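Local coordinates for hemolysin activator protein CdiB (Acinetobacter baumannii ACICU, PDB 6WIL) that probably secretes its partner CdiA toxin across the outer membrane for contact-dependent growth inhibition, as an Omp85-superfamily two-partner secretion transporter, at residues 125-128 with 133-136; 470-475 with 511-516. All coordinates share one frame; numbering follows the deposited sequence.

Contact 1: residues 125-128 with 133-136; sequences PQDL and LNLS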
loop_
_atom_site.group_PDB
_atom_site.type_symbol
_atom_site.label_atom_id
_atom_site.label_comp_id
_atom_site.label_asym_id
_atom_site.label_seq_id
_atom_site.Cartn_x
_atom_site.Cartn_y
_atom_site.Cartn_z
ATOM N N PRO A 125 16.072 -38.956 22.181
ATOM C CA PRO A 125 15.261 -40.160 22.420
ATOM C C PRO A 125 15.646 -40.950 23.661
ATOM O O PRO A 125 14.954 -41.921 23.983
ATOM C CB PRO A 125 15.497 -41.000 21.149
ATOM C CG PRO A 125 16.298 -40.115 20.205
ATOM C CD PRO A 125 17.025 -39.157 21.082
ATOM N N GLN A 126 16.716 -40.570 24.365
ATOM C CA GLN A 126 17.161 -41.339 25.523
ATOM C C GLN A 126 16.075 -41.434 26.587
ATOM O O GLN A 126 15.866 -42.500 27.179
ATOM C CB GLN A 126 18.426 -40.712 26.114
ATOM C CG GLN A 126 18.899 -41.359 27.408
ATOM C CD GLN A 126 19.327 -42.801 27.218
ATOM O OE1 GLN A 126 19.701 -43.210 26.117
ATOM N NE2 GLN A 126 19.272 -43.582 28.291
ATOM N N ASP A 127 15.369 -40.332 26.838
ATOM C CA ASP A 127 14.377 -40.293 27.903
ATOM C C ASP A 127 13.079 -40.994 27.536
ATOM O O ASP A 127 12.196 -41.116 28.394
ATOM C CB ASP A 127 14.088 -38.844 28.292
ATOM C CG ASP A 127 15.354 -38.041 28.501
ATOM O OD1 ASP A 127 15.917 -37.550 27.497
ATOM O OD2 ASP A 127 15.792 -37.915 29.665
ATOM N N LEU A 128 12.936 -41.454 26.291
ATOM C CA LEU A 128 11.791 -42.285 25.946
ATOM C C LEU A 128 11.785 -43.596 26.723
ATOM O O LEU A 128 10.740 -44.251 26.805
ATOM C CB LEU A 128 11.768 -42.555 24.442
ATOM C CG LEU A 128 11.130 -41.448 23.598
ATOM C CD1 LEU A 128 11.162 -41.804 22.121
ATOM C CD2 LEU A 128 9.700 -41.181 24.059
ATOM N N LEU A 133 8.798 -37.873 26.012
ATOM C CA LEU A 133 9.154 -37.360 24.695
ATOM C C LEU A 133 9.790 -35.989 24.878
ATOM O O LEU A 133 9.104 -35.018 25.212
ATOM C CB LEU A 133 7.932 -37.279 23.787
ATOM C CG LEU A 133 8.261 -36.721 22.401
ATOM C CD1 LEU A 133 9.292 -37.596 21.714
ATOM C CD2 LEU A 133 7.010 -36.590 21.552
ATOM N N ASN A 134 11.099 -35.909 24.673
ATOM C CA ASN A 134 11.851 -34.682 24.896
ATOM C C ASN A 134 12.331 -34.147 23.553
ATOM O O ASN A 134 13.176 -34.765 22.895
ATOM C CB ASN A 134 13.015 -34.926 25.852
ATOM C CG ASN A 134 12.559 -35.056 27.291
ATOM O OD1 ASN A 134 11.448 -34.654 27.637
ATOM N ND2 ASN A 134 13.416 -35.604 28.139
ATOM N N LEU A 135 11.786 -33.006 23.152
ATOM C CA LEU A 135 12.160 -32.351 21.911
ATOM C C LEU A 135 13.204 -31.278 22.178
ATOM O O LEU A 135 13.267 -30.699 23.266
ATOM C CB LEU A 135 10.945 -31.725 21.231
ATOM C CG LEU A 135 9.942 -32.703 20.627
ATOM C CD1 LEU A 135 8.850 -31.936 19.908
ATOM C CD2 LEU A 135 10.644 -33.663 19.682
ATOM N N SER A 136 14.032 -31.025 21.173
ATOM C CA SER A 136 15.013 -29.956 21.257
ATOM C C SER A 136 15.026 -29.182 19.955
ATOM O O SER A 136 14.577 -29.669 18.916
ATOM C CB SER A 136 16.417 -30.481 21.550
ATOM O OG SER A 136 16.594 -30.646 22.937
#
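Asp127 and Asn134 meet through similar first torsions: in each, CG stands anti to the residue's own carbonyl carbon, at chi1 -48° in Asp127 and -75° in Asn134. The two side chains then cross at about a right angle, and Asn134 ND2 sits over the flat face of the carboxylate, 3.1 Å above Asp127 CG. Neither oxygen therefore accepts a straight N-H: Asp127 OD1, the nearer, is 3.2 Å from Asn134 ND2, but the angle is too poor for a hydrogen bond. Carboxylate and amide planes are turned 56° apart, and the pair is best read as close polar packing. Residues 125-128 form a 3-10 turn, with Leu128 N bonded to Pro125 O, in the loop that joins strand 120-123 to the antiparallel strand 132-149. This is a beta-hairpin connection in the ShlB-type POTRA domain, whose sheet also carries strand 59-62, paired in parallel with 132-149 through backbone hydrogen bonds of Leu133 with Glu59 and Ser61. One residue further on, the contact becomes apolar. Leu128 lays CD2 against the strand backbone, 3.9 Å from Leu133 CA, and the same methyl carbon is 4.3 Å from Leu133 CB. Both leucine side chains also touch Leu100 of helix 97-113, which joins the hairpin loop and strand to the domain's helical layer.

Contact 2: residues 470-475 with 511-516; sequences LMLSGD and PGQRYL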
loop_
_atom_site.group_PDB
_atom_site.type_symbol
_atom_site.label_atom_id
_atom_site.label_comp_id
_atom_site.label_asym_id
_atom_site.label_seq_id
_atom_site.Cartn_x
_atom_site.Cartn_y
_atom_site.Cartn_z
ATOM N N LEU A 470 -19.898 19.456 -12.926
ATOM C CA LEU A 470 -20.878 19.373 -11.861
ATOM C C LEU A 470 -20.687 18.034 -11.186
ATOM O O LEU A 470 -20.649 17.003 -11.864
ATOM C CB LEU A 470 -22.321 19.509 -12.376
ATOM C CG LEU A 470 -22.679 20.821 -13.069
ATOM C CD1 LEU A 470 -24.031 20.711 -13.737
ATOM C CD2 LEU A 470 -22.650 22.008 -12.107
HETATM N N MSE A 471 -20.526 18.057 -9.868
HETATM C CA MSE A 471 -20.335 16.822 -9.115
HETATM C C MSE A 471 -21.421 16.660 -8.060
HETATM O O MSE A 471 -21.892 17.643 -7.493
HETATM C CB MSE A 471 -18.956 16.796 -8.457
HETATM C CG MSE A 471 -17.814 16.829 -9.456
HETATM SE SE MSE A 471 -16.060 16.948 -8.587
HETATM C CE MSE A 471 -15.746 15.042 -8.243
ATOM N N LEU A 472 -21.846 15.421 -7.840
ATOM C CA LEU A 472 -22.708 15.099 -6.714
ATOM C C LEU A 472 -21.848 14.953 -5.465
ATOM O O LEU A 472 -20.676 14.591 -5.542
ATOM C CB LEU A 472 -23.492 13.812 -6.981
ATOM C CG LEU A 472 -24.201 13.742 -8.337
ATOM C CD1 LEU A 472 -24.808 12.373 -8.545
ATOM C CD2 LEU A 472 -25.273 14.824 -8.468
ATOM N N SER A 473 -22.433 15.258 -4.305
ATOM C CA SER A 473 -21.686 15.239 -3.053
ATOM C C SER A 473 -22.623 14.900 -1.905
ATOM O O SER A 473 -23.809 15.233 -1.938
ATOM C CB SER A 473 -20.970 16.567 -2.791
ATOM O OG SER A 473 -21.822 17.497 -2.131
ATOM N N GLY A 474 -22.071 14.202 -0.913
ATOM C CA GLY A 474 -22.755 13.963 0.342
ATOM C C GLY A 474 -21.727 13.812 1.438
ATOM O O GLY A 474 -20.531 13.679 1.172
ATOM N N ASP A 475 -22.206 13.870 2.684
ATOM C CA ASP A 475 -21.339 13.594 3.825
ATOM C C ASP A 475 -20.844 12.151 3.806
ATOM O O ASP A 475 -19.700 11.868 4.184
ATOM C CB ASP A 475 -22.084 13.894 5.125
ATOM C CG ASP A 475 -21.923 15.330 5.565
ATOM O OD1 ASP A 475 -21.437 16.153 4.760
ATOM O OD2 ASP A 475 -22.252 15.626 6.730
ATOM N N PRO A 511 -32.263 13.490 -2.297
ATOM C CA PRO A 511 -32.625 12.251 -2.998
ATOM C C PRO A 511 -32.927 12.486 -4.470
ATOM O O PRO A 511 -33.263 13.592 -4.902
ATOM C CB PRO A 511 -33.872 11.769 -2.247
ATOM C CG PRO A 511 -33.753 12.377 -0.892
ATOM C CD PRO A 511 -33.100 13.715 -1.104
ATOM N N GLY A 512 -32.805 11.409 -5.246
ATOM C CA GLY A 512 -32.926 11.479 -6.685
ATOM C C GLY A 512 -31.678 11.942 -7.406
ATOM O O GLY A 512 -31.599 11.794 -8.634
ATOM N N GLN A 513 -30.702 12.501 -6.689
ATOM C CA GLN A 513 -29.431 12.935 -7.254
ATOM C C GLN A 513 -28.258 12.220 -6.598
ATOM O O GLN A 513 -27.210 12.820 -6.366
ATOM C CB GLN A 513 -29.272 14.450 -7.120
ATOM C CG GLN A 513 -30.422 15.243 -7.700
ATOM C CD GLN A 513 -29.966 16.538 -8.331
ATOM O OE1 GLN A 513 -28.846 16.990 -8.102
ATOM N NE2 GLN A 513 -30.827 17.137 -9.146
ATOM N N ARG A 514 -28.420 10.938 -6.303
ATOM C CA ARG A 514 -27.482 10.224 -5.457
ATOM C C ARG A 514 -26.668 9.173 -6.201
ATOM O O ARG A 514 -25.921 8.424 -5.562
ATOM C CB ARG A 514 -28.235 9.562 -4.299
ATOM C CG ARG A 514 -29.348 10.418 -3.705
ATOM C CD ARG A 514 -30.034 9.698 -2.551
ATOM N NE ARG A 514 -30.619 8.425 -2.968
ATOM C CZ ARG A 514 -31.342 7.637 -2.179
ATOM N NH1 ARG A 514 -31.829 6.496 -2.648
ATOM N NH2 ARG A 514 -31.580 7.988 -0.923
ATOM N N TYR A 515 -26.785 9.091 -7.524
ATOM C CA TYR A 515 -26.189 7.985 -8.257
ATOM C C TYR A 515 -25.613 8.451 -9.586
ATOM O O TYR A 515 -26.216 9.269 -10.286
ATOM C CB TYR A 515 -27.213 6.874 -8.503
ATOM C CG TYR A 515 -26.625 5.652 -9.162
ATOM C CD1 TYR A 515 -25.916 4.720 -8.421
ATOM C CD2 TYR A 515 -26.776 5.427 -10.525
ATOM C CE1 TYR A 515 -25.375 3.595 -9.010
ATOM C CE2 TYR A 515 -26.234 4.303 -11.127
ATOM C CZ TYR A 515 -25.534 3.390 -10.362
ATOM O OH TYR A 515 -24.990 2.266 -10.942
ATOM N N LEU A 516 -24.445 7.912 -9.926
ATOM C CA LEU A 516 -23.796 8.156 -11.205
ATOM C C LEU A 516 -23.318 6.835 -11.785
ATOM O O LEU A 516 -22.844 5.961 -11.055
ATOM C CB LEU A 516 -22.609 9.117 -11.068
ATOM C CG LEU A 516 -22.925 10.602 -10.886
ATOM C CD1 LEU A 516 -21.651 11.409 -10.694
ATOM C CD2 LEU A 516 -23.728 11.135 -12.061
#
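Gln513 is the first residue of 511-516 to meet Leu472, and it does so largely with its backbone: the carbonyl oxygen lies over the branched end of the leucine, Gln513 O being 3.3 Å from Leu472 CD1 and 3.5 Å from Leu472 CD2. Its side chain crosses that of Leu472 at about a right angle and bends at chi2 (-145°), leaving OE1 at 4.2 Å from Leu472 CD2; the same oxygen has a weak hydrogen bond to Ser545 OG. The side chain of Arg514 leaves the backbone away from residues 470-475, and here the backbones come nearest, with 6.9 Å between the CA atoms of Leu472 and Arg514. Tyr515 also starts its side chain away from Leu472, and its hydroxyl is hydrogen-bonded to Gln501 OE1, yet Tyr515 O is 3.8 Å from Leu472 CD1. Leu516 points back and meets Leu472 tip to tip, Leu472 CD1 being 3.5 Å from Leu516 CG. Ile457 touches both leucines. Backbone hydrogen bonds join Arg514 with Val504 and Leu516 with Gly502 of the adjacent barrel strand 493-505. The small antiparallel pair 455-457 with 472-474 lies in the connection between the eleventh and twelfth barrel strands, 432-444 and 476-487, and Leu516 also touches Phe466 of that connection, consistent with the inward-folded loop 6 of Omp85-superfamily transporters.

How the contacts relate
From the N terminus, the chain passes helix 8-27 before it enters the POTRA region, where contact 1 closes the short connection between strands 120-123 and 132-149. The chain then runs through the remaining POTRA strands and helices and on into the sixteen-stranded barrel. Contact 2 opens after strands 432-444 and 455-457 and spans a much longer loop, enclosing barrel strands 476-487 and 493-505 before 515-526 begins. The two are in series, neither nested nor crossed. The centres of contact 1 and contact 2 are about 70 Å apart, on opposite sides of the chain's centre. Contact 1 folds a loop back onto a strand of the POTRA sheet, while contact 2 ties a small two-stranded sheet to the barrel wall.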